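Local coordinates for programmed cell death 6-interacting protein (Homo sapiens, PDB 5WA1) that helps sort cargo into multivesicular bodies and takes part in cytokinesis and membrane repair, with a Bro1 domain, seen here, that includes the CHMP4-binding region, at residues A[90-103]-A[366-379]. Numbering follows the deposited sequence.
Sequences LRYYDQICSIEPKF and VPISQKFTDLFEKM
From Leu-90 beside Ser-369, their CA atoms 4.9 Å apart, to Lys-102 beside Met-379, the irregular chain end 366-379 runs along the last turns of helix 83-97 and the loop after it. The contact illustrates how a coil without regular structure is held to a helix by side chains that bond its backbone. Asp-94 receives Ile-368 N on the syn lone pair of OD1 (2.9 Å), while its OD2 accepts both N and OG of Ser-369, reached from one face of the carboxylate. Its CB lies over the Phe-372 ring, 3.7 Å from the centroid, in a CH-pi contact; the opposite face meets Asp-374 N. The next residue, Gln-95, bends at chi2 (55°), bringing its amide to the coil: OE1 accepts from Leu-375 N at 2.9 Å, while NE2 is modelled 2.4 Å from Asp-374 OD1, too short for an ordinary hydrogen bond, so the details there are doubtful. The same OD1 accepts Phe-376 N from above the carboxylate plane, closing an Asx turn. Farther along, Phe-103 sets its edge against the face of Phe-376 in a T-shaped pair with planes at 88°, and Met-379 CE rests over a face of Phe-103, 4.0 Å from its centroid. Within the Bro1 domain, Phe-376 and Met-379 also pack on helix 39-49, Gln-95 and Ile-99 touch Leu-67 of helix 56-75, and Leu-90 and Tyr-93 reach helix 164-191.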
ATOM      1  N   LEU A  90      12.025   4.248   9.212  1.00 47.94           N
ATOM      2  CA  LEU A  90      12.581   4.969   8.071  1.00 53.09           C
ATOM      3  C   LEU A  90      14.016   5.391   8.341  1.00 56.55           C
ATOM      4  O   LEU A  90      14.891   5.251   7.476  1.00 55.97           O
ATOM      5  CB  LEU A  90      11.727   6.192   7.758  1.00 51.54           C
ATOM      6  CG  LEU A  90      10.295   5.885   7.328  1.00 54.54           C
ATOM      7  CD1 LEU A  90       9.541   7.180   7.099  1.00 55.99           C
ATOM      8  CD2 LEU A  90      10.296   5.016   6.088  1.00 51.79           C
ATOM      9  N   ARG A  91      14.276   5.913   9.541  1.00 56.41           N
ATOM     10  CA  ARG A  91      15.630   6.321   9.891  1.00 55.82           C
ATOM     11  C   ARG A  91      16.588   5.138   9.846  1.00 66.36           C
ATOM     12  O   ARG A  91      17.713   5.258   9.343  1.00 58.30           O
ATOM     13  CB  ARG A  91      15.642   6.972  11.273  1.00 57.53           C
ATOM     14  CG  ARG A  91      17.035   7.408  11.715  1.00 65.15           C
ATOM     15  CD  ARG A  91      17.093   7.760  13.196  1.00 71.99           C
ATOM     16  NE  ARG A  91      18.476   7.864  13.659  1.00 80.86           N
ATOM     17  CZ  ARG A  91      18.838   7.986  14.932  1.00 81.53           C
ATOM     18  NH1 ARG A  91      17.918   8.025  15.888  1.00 82.42           N
ATOM     19  NH2 ARG A  91      20.124   8.066  15.249  1.00 77.72           N
ATOM     20  N   TYR A  92      16.161   3.981  10.358  1.00 54.65           N
ATOM     21  CA  TYR A  92      17.053   2.827  10.358  1.00 62.77           C
ATOM     22  C   TYR A  92      17.316   2.330   8.939  1.00 58.81           C
ATOM     23  O   TYR A  92      18.430   1.881   8.643  1.00 60.22           O
ATOM     24  CB  TYR A  92      16.481   1.717  11.245  1.00 56.46           C
ATOM     25  CG  TYR A  92      17.301   0.448  11.261  1.00 59.34           C
ATOM     26  CD1 TYR A  92      18.586   0.435  11.798  1.00 62.62           C
ATOM     27  CD2 TYR A  92      16.798  -0.735  10.732  1.00 57.82           C
ATOM     28  CE1 TYR A  92      19.345  -0.721  11.807  1.00 72.46           C
ATOM     29  CE2 TYR A  92      17.554  -1.902  10.736  1.00 60.51           C
ATOM     30  CZ  TYR A  92      18.826  -1.887  11.275  1.00 67.36           C
ATOM     31  OH  TYR A  92      19.587  -3.033  11.286  1.00 64.96           O
ATOM     32  N   TYR A  93      16.329   2.428   8.042  1.00 57.56           N
ATOM     33  CA  TYR A  93      16.579   2.092   6.643  1.00 52.52           C
ATOM     34  C   TYR A  93      17.590   3.043   6.017  1.00 55.20           C
ATOM     35  O   TYR A  93      18.499   2.607   5.301  1.00 60.97           O
ATOM     36  CB  TYR A  93      15.273   2.109   5.839  1.00 49.77           C
ATOM     37  CG  TYR A  93      15.478   1.743   4.390  1.00 57.22           C
ATOM     38  CD1 TYR A  93      15.634   0.419   4.006  1.00 49.40           C
ATOM     39  CD2 TYR A  93      15.531   2.723   3.403  1.00 63.32           C
ATOM     40  CE1 TYR A  93      15.826   0.075   2.681  1.00 57.20           C
ATOM     41  CE2 TYR A  93      15.719   2.388   2.070  1.00 58.50           C
ATOM     42  CZ  TYR A  93      15.867   1.064   1.717  1.00 60.06           C
ATOM     43  OH  TYR A  93      16.060   0.722   0.395  1.00 69.94           O
ATOM     44  N   ASP A  94      17.451   4.346   6.273  1.00 64.63           N
ATOM     45  CA  ASP A  94      18.424   5.307   5.761  1.00 62.90           C
ATOM     46  C   ASP A  94      19.825   5.003   6.276  1.00 67.04           C
ATOM     47  O   ASP A  94      20.803   5.096   5.526  1.00 69.42           O
ATOM     48  CB  ASP A  94      18.026   6.732   6.151  1.00 70.51           C
ATOM     49  CG  ASP A  94      16.850   7.258   5.349  1.00 85.93           C
ATOM     50  OD1 ASP A  94      16.499   6.639   4.322  1.00 89.05           O
ATOM     51  OD2 ASP A  94      16.284   8.300   5.745  1.00 88.00           O
ATOM     52  N   GLN A  95      19.942   4.633   7.551  1.00 69.34           N
ATOM     53  CA  GLN A  95      21.263   4.434   8.132  1.00 70.88           C
ATOM     54  C   GLN A  95      21.960   3.232   7.505  1.00 71.63           C
ATOM     55  O   GLN A  95      23.145   3.308   7.163  1.00 83.90           O
ATOM     56  CB  GLN A  95      21.150   4.280   9.647  1.00 67.18           C
ATOM     57  CG  GLN A  95      22.462   4.503  10.391  1.00 81.65           C
ATOM     58  CD  GLN A  95      23.087   5.848  10.080  1.00 81.96           C
ATOM     59  OE1 GLN A  95      22.760   6.861  10.704  1.00 79.95           O
ATOM     60  NE2 GLN A  95      23.994   5.865   9.108  1.00 82.19           N
ATOM     61  N   ILE A  96      21.233   2.131   7.312  1.00 72.51           N
ATOM     62  CA  ILE A  96      21.825   0.928   6.730  1.00 73.28           C
ATOM     63  C   ILE A  96      22.264   1.176   5.289  1.00 74.19           C
ATOM     64  O   ILE A  96      23.355   0.757   4.878  1.00 77.97           O
ATOM     65  CB  ILE A  96      20.840  -0.248   6.828  1.00 79.10           C
ATOM     66  CG1 ILE A  96      20.493  -0.530   8.294  1.00 81.83           C
ATOM     67  CG2 ILE A  96      21.415  -1.482   6.159  1.00 78.33           C
ATOM     68  CD1 ILE A  96      21.663  -0.966   9.137  1.00 89.79           C
ATOM     69  N   CYS A  97      21.429   1.851   4.496  1.00 74.07           N
ATOM     70  CA  CYS A  97      21.833   2.167   3.130  1.00 75.95           C
ATOM     71  C   CYS A  97      23.106   3.008   3.112  1.00 87.91           C
ATOM     72  O   CYS A  97      23.992   2.787   2.279  1.00 88.61           O
ATOM     73  CB  CYS A  97      20.698   2.875   2.397  1.00 73.08           C
ATOM     74  SG  CYS A  97      19.226   1.848   2.221  1.00 77.21           S
ATOM     75  N   SER A  98      23.233   3.953   4.047  1.00 90.27           N
ATOM     76  CA  SER A  98      24.384   4.849   4.106  1.00 96.49           C
ATOM     77  C   SER A  98      25.651   4.175   4.618  1.00110.20           C
ATOM     78  O   SER A  98      26.697   4.828   4.676  1.00118.44           O
ATOM     79  CB  SER A  98      24.063   6.054   4.995  1.00 98.12           C
ATOM     80  OG  SER A  98      23.152   6.932   4.366  1.00101.53           O
ATOM     81  N   ILE A  99      25.588   2.895   4.980  1.00114.71           N
ATOM     82  CA  ILE A  99      26.705   2.213   5.603  1.00115.88           C
ATOM     83  C   ILE A  99      27.316   1.146   4.701  1.00118.01           C
ATOM     84  O   ILE A  99      28.523   0.889   4.799  1.00116.44           O
ATOM     85  CB  ILE A  99      26.255   1.610   6.951  1.00122.41           C
ATOM     86  CG1 ILE A  99      26.211   2.713   8.007  1.00130.72           C
ATOM     87  CG2 ILE A  99      27.144   0.461   7.399  1.00129.87           C
ATOM     88  CD1 ILE A  99      25.526   2.307   9.273  1.00133.86           C
ATOM     89  N   GLU A 100      26.531   0.548   3.804  1.00113.02           N
ATOM     90  CA  GLU A 100      27.053  -0.429   2.850  1.00122.78           C
ATOM     91  C   GLU A 100      28.348   0.005   2.171  1.00129.32           C
ATOM     92  O   GLU A 100      29.272  -0.816   2.081  1.00130.87           O
ATOM     93  CB  GLU A 100      25.965  -0.750   1.815  1.00127.51           C
ATOM     94  CG  GLU A 100      26.440  -1.623   0.669  1.00135.38           C
ATOM     95  CD  GLU A 100      25.342  -1.921  -0.331  1.00138.81           C
ATOM     96  OE1 GLU A 100      24.208  -1.428  -0.136  1.00133.84           O
ATOM     97  OE2 GLU A 100      25.614  -2.648  -1.311  1.00143.19           O
ATOM     98  N   PRO A 101      28.496   1.245   1.684  1.00133.47           N
ATOM     99  CA  PRO A 101      29.797   1.630   1.116  1.00138.89           C
ATOM    100  C   PRO A 101      30.883   1.820   2.160  1.00147.24           C
ATOM    101  O   PRO A 101      32.049   1.512   1.883  1.00149.97           O
ATOM    102  CB  PRO A 101      29.490   2.946   0.382  1.00136.89           C
ATOM    103  CG  PRO A 101      28.004   2.978   0.233  1.00134.00           C
ATOM    104  CD  PRO A 101      27.479   2.282   1.440  1.00131.64           C
ATOM    105  N   LYS A 102      30.539   2.312   3.354  1.00150.86           N
ATOM    106  CA  LYS A 102      31.561   2.680   4.332  1.00154.21           C
ATOM    107  C   LYS A 102      32.266   1.464   4.921  1.00156.33           C
ATOM    108  O   LYS A 102      33.427   1.569   5.337  1.00163.23           O
ATOM    109  CB  LYS A 102      30.945   3.520   5.455  1.00152.82           C
ATOM    110  CG  LYS A 102      30.862   5.021   5.175  1.00156.20           C
ATOM    111  CD  LYS A 102      29.836   5.355   4.100  1.00158.01           C
ATOM    112  CE  LYS A 102      29.613   6.856   3.993  1.00159.30           C
ATOM    113  NZ  LYS A 102      30.888   7.596   3.779  1.00162.63           N
ATOM    114  N   PHE A 103      31.598   0.312   4.971  1.00146.69           N
ATOM    115  CA  PHE A 103      32.197  -0.851   5.599  1.00147.58           C
ATOM    116  C   PHE A 103      32.320  -2.003   4.611  1.00149.29           C
ATOM    117  O   PHE A 103      31.416  -2.219   3.796  1.00143.98           O
ATOM    118  CB  PHE A 103      31.374  -1.309   6.810  1.00143.34           C
ATOM    119  CG  PHE A 103      31.414  -0.352   7.965  1.00147.05           C
ATOM    120  CD1 PHE A 103      30.579   0.753   7.998  1.00145.94           C
ATOM    121  CD2 PHE A 103      32.290  -0.558   9.019  1.00148.68           C
ATOM    122  CE1 PHE A 103      30.615   1.635   9.060  1.00149.49           C
ATOM    123  CE2 PHE A 103      32.331   0.319  10.084  1.00151.47           C
ATOM    124  CZ  PHE A 103      31.493   1.418  10.107  1.00153.01           C
ATOM    125  N   VAL A 366      16.736   7.603  -0.616  1.00 72.22           N
ATOM    126  CA  VAL A 366      17.431   7.871   0.631  1.00 82.52           C
ATOM    127  C   VAL A 366      18.012   9.280   0.588  1.00 92.24           C
ATOM    128  O   VAL A 366      18.736   9.620  -0.346  1.00 88.68           O
ATOM    129  CB  VAL A 366      18.518   6.817   0.875  1.00 79.60           C
ATOM    130  CG1 VAL A 366      19.293   7.124   2.149  1.00 81.80           C
ATOM    131  CG2 VAL A 366      17.891   5.432   0.934  1.00 73.06           C
ATOM    132  N   PRO A 367      17.702  10.105   1.603  1.00102.81           N
ATOM    133  CA  PRO A 367      16.951   9.751   2.816  1.00 99.64           C
ATOM    134  C   PRO A 367      15.425   9.764   2.677  1.00 85.71           C
ATOM    135  O   PRO A 367      14.850  10.732   2.166  1.00 87.12           O
ATOM    136  CB  PRO A 367      17.399  10.824   3.811  1.00102.50           C
ATOM    137  CG  PRO A 367      17.633  12.023   2.952  1.00104.43           C
ATOM    138  CD  PRO A 367      18.185  11.499   1.650  1.00104.48           C
ATOM    139  N   ILE A 368      14.773   8.688   3.135  1.00 77.08           N
ATOM    140  CA  ILE A 368      13.312   8.678   3.198  1.00 70.31           C
ATOM    141  C   ILE A 368      12.790   9.105   4.565  1.00 72.38           C
ATOM    142  O   ILE A 368      11.584   9.355   4.705  1.00 73.17           O
ATOM    143  CB  ILE A 368      12.712   7.302   2.825  1.00 67.64           C
ATOM    144  CG1 ILE A 368      13.159   6.191   3.784  1.00 60.34           C
ATOM    145  CG2 ILE A 368      13.057   6.933   1.389  1.00 67.91           C
ATOM    146  CD1 ILE A 368      12.595   4.806   3.399  1.00 55.42           C
ATOM    147  N   SER A 369      13.654   9.214   5.571  1.00 70.70           N
ATOM    148  CA  SER A 369      13.253   9.718   6.878  1.00 73.63           C
ATOM    149  C   SER A 369      13.506  11.220   6.973  1.00 82.79           C
ATOM    150  O   SER A 369      14.335  11.784   6.254  1.00 84.32           O
ATOM    151  CB  SER A 369      14.009   8.997   7.998  1.00 67.41           C
ATOM    152  OG  SER A 369      15.325   9.504   8.129  1.00 75.30           O
ATOM    153  N   GLN A 370      12.784  11.865   7.888  1.00 82.93           N
ATOM    154  CA  GLN A 370      12.911  13.303   8.081  1.00 86.94           C
ATOM    155  C   GLN A 370      14.117  13.639   8.945  1.00 92.22           C
ATOM    156  O   GLN A 370      14.449  12.914   9.888  1.00 91.68           O
ATOM    157  CB  GLN A 370      11.647  13.874   8.723  1.00 89.41           C
ATOM    158  CG  GLN A 370      10.447  13.879   7.793  1.00102.11           C
ATOM    159  CD  GLN A 370      10.697  14.679   6.528  1.00111.03           C
ATOM    160  OE1 GLN A 370      10.635  15.909   6.535  1.00108.36           O
ATOM    161  NE2 GLN A 370      10.981  13.982   5.432  1.00114.80           N
ATOM    162  N   LYS A 371      14.766  14.755   8.615  1.00 96.39           N
ATOM    163  CA  LYS A 371      15.897  15.274   9.381  1.00 95.32           C
ATOM    164  C   LYS A 371      16.949  14.189   9.599  1.00 93.50           C
ATOM    165  O   LYS A 371      17.451  13.984  10.706  1.00 99.81           O
ATOM    166  CB  LYS A 371      15.424  15.864  10.714  1.00106.09           C
ATOM    167  CG  LYS A 371      14.562  17.112  10.579  1.00118.88           C
ATOM    168  CD  LYS A 371      13.942  17.529  11.911  1.00127.70           C
ATOM    169  CE  LYS A 371      12.916  16.507  12.392  1.00132.00           C
ATOM    170  NZ  LYS A 371      12.066  17.032  13.500  1.00137.09           N
ATOM    171  N   PHE A 372      17.269  13.474   8.525  1.00 94.50           N
ATOM    172  CA  PHE A 372      18.212  12.374   8.633  1.00 95.58           C
ATOM    173  C   PHE A 372      19.635  12.895   8.793  1.00102.56           C
ATOM    174  O   PHE A 372      20.031  13.878   8.161  1.00102.14           O
ATOM    175  CB  PHE A 372      18.128  11.458   7.414  1.00 84.13           C
ATOM    176  CG  PHE A 372      19.193  10.394   7.393  1.00 85.77           C
ATOM    177  CD1 PHE A 372      19.149   9.334   8.284  1.00 81.10           C
ATOM    178  CD2 PHE A 372      20.248  10.464   6.496  1.00 87.96           C
ATOM    179  CE1 PHE A 372      20.134   8.360   8.278  1.00 79.79           C
ATOM    180  CE2 PHE A 372      21.232   9.491   6.480  1.00 87.85           C
ATOM    181  CZ  PHE A 372      21.175   8.438   7.372  1.00 87.17           C
ATOM    182  N   THR A 373      20.401  12.229   9.657  1.00102.64           N
ATOM    183  CA  THR A 373      21.818  12.524   9.855  1.00110.29           C
ATOM    184  C   THR A 373      22.556  11.194   9.926  1.00 99.95           C
ATOM    185  O   THR A 373      22.318  10.404  10.843  1.00104.29           O
ATOM    186  CB  THR A 373      22.053  13.350  11.126  1.00118.47           C
ATOM    187  OG1 THR A 373      21.509  12.660  12.260  1.00124.79           O
ATOM    188  CG2 THR A 373      21.401  14.728  11.017  1.00112.05           C
ATOM    189  N   ASP A 374      23.433  10.935   8.953  1.00 98.04           N
ATOM    190  CA  ASP A 374      24.223   9.706   8.960  1.00105.39           C
ATOM    191  C   ASP A 374      25.149   9.690  10.169  1.00109.04           C
ATOM    192  O   ASP A 374      25.876  10.652  10.424  1.00106.53           O
ATOM    193  CB  ASP A 374      25.025   9.576   7.659  1.00110.01           C
ATOM    194  CG  ASP A 374      25.936   8.337   7.629  1.00109.28           C
ATOM    195  OD1 ASP A 374      25.739   7.404   8.438  1.00107.32           O
ATOM    196  OD2 ASP A 374      26.851   8.291   6.776  1.00108.19           O
ATOM    197  N   LEU A 375      25.111   8.586  10.920  1.00109.28           N
ATOM    198  CA  LEU A 375      25.966   8.432  12.088  1.00106.25           C
ATOM    199  C   LEU A 375      27.429   8.221  11.713  1.00116.17           C
ATOM    200  O   LEU A 375      28.304   8.383  12.569  1.00111.08           O
ATOM    201  CB  LEU A 375      25.476   7.261  12.940  1.00 96.61           C
ATOM    202  CG  LEU A 375      24.212   7.481  13.769  1.00 91.17           C
ATOM    203  CD1 LEU A 375      23.665   6.146  14.254  1.00 97.02           C
ATOM    204  CD2 LEU A 375      24.495   8.398  14.944  1.00 93.54           C
ATOM    205  N   PHE A 376      27.711   7.863  10.464  1.00122.53           N
ATOM    206  CA  PHE A 376      29.067   7.643   9.978  1.00127.08           C
ATOM    207  C   PHE A 376      29.384   8.589   8.826  1.00132.33           C
ATOM    208  O   PHE A 376      30.066   8.224   7.866  1.00134.04           O
ATOM    209  CB  PHE A 376      29.259   6.190   9.550  1.00127.60           C
ATOM    210  CG  PHE A 376      28.997   5.195  10.643  1.00126.16           C
ATOM    211  CD1 PHE A 376      27.729   4.671  10.832  1.00119.67           C
ATOM    212  CD2 PHE A 376      30.019   4.780  11.480  1.00129.65           C
ATOM    213  CE1 PHE A 376      27.485   3.754  11.838  1.00119.01           C
ATOM    214  CE2 PHE A 376      29.782   3.862  12.488  1.00127.41           C
ATOM    215  CZ  PHE A 376      28.511   3.348  12.666  1.00120.80           C
ATOM    216  N   GLU A 377      28.885   9.825   8.916  1.00135.17           N
ATOM    217  CA  GLU A 377      29.031  10.768   7.812  1.00138.87           C
ATOM    218  C   GLU A 377      30.470  11.241   7.662  1.00137.03           C
ATOM    219  O   GLU A 377      30.943  11.455   6.540  1.00134.97           O
ATOM    220  CB  GLU A 377      28.098  11.960   8.016  1.00144.95           C
ATOM    221  CG  GLU A 377      28.111  12.951   6.867  1.00156.69           C
ATOM    222  CD  GLU A 377      27.197  14.133   7.104  1.00165.75           C
ATOM    223  OE1 GLU A 377      26.600  14.213   8.197  1.00167.55           O
ATOM    224  OE2 GLU A 377      27.076  14.984   6.198  1.00170.81           O
ATOM    225  N   LYS A 378      31.180  11.418   8.776  1.00134.95           N
ATOM    226  CA  LYS A 378      32.591  11.804   8.746  1.00136.11           C
ATOM    227  C   LYS A 378      33.476  10.561   8.627  1.00145.08           C
ATOM    228  O   LYS A 378      34.314  10.271   9.478  1.00148.59           O
ATOM    229  CB  LYS A 378      32.944  12.614   9.987  1.00123.65           C
ATOM    230  CG  LYS A 378      32.182  13.912  10.148  1.00118.71           C
ATOM    231  CD  LYS A 378      32.678  14.646  11.378  1.00135.06           C
ATOM    232  CE  LYS A 378      31.920  15.935  11.624  1.00136.52           C
ATOM    233  NZ  LYS A 378      32.488  16.662  12.797  1.00139.07           N
ATOM    234  N   MET A 379      33.272   9.824   7.541  1.00144.11           N
ATOM    235  CA  MET A 379      33.989   8.572   7.338  1.00146.01           C
ATOM    236  C   MET A 379      34.112   8.224   5.858  1.00148.90           C
ATOM    237  O   MET A 379      35.045   8.667   5.183  1.00153.48           O
ATOM    238  CB  MET A 379      33.289   7.444   8.097  1.00141.09           C
ATOM    239  CG  MET A 379      34.015   6.115   8.062  1.00144.76           C
ATOM    240  SD  MET A 379      33.323   4.953   9.253  1.00144.38           S
ATOM    241  CE  MET A 379      34.121   3.437   8.740  1.00144.71           C
TER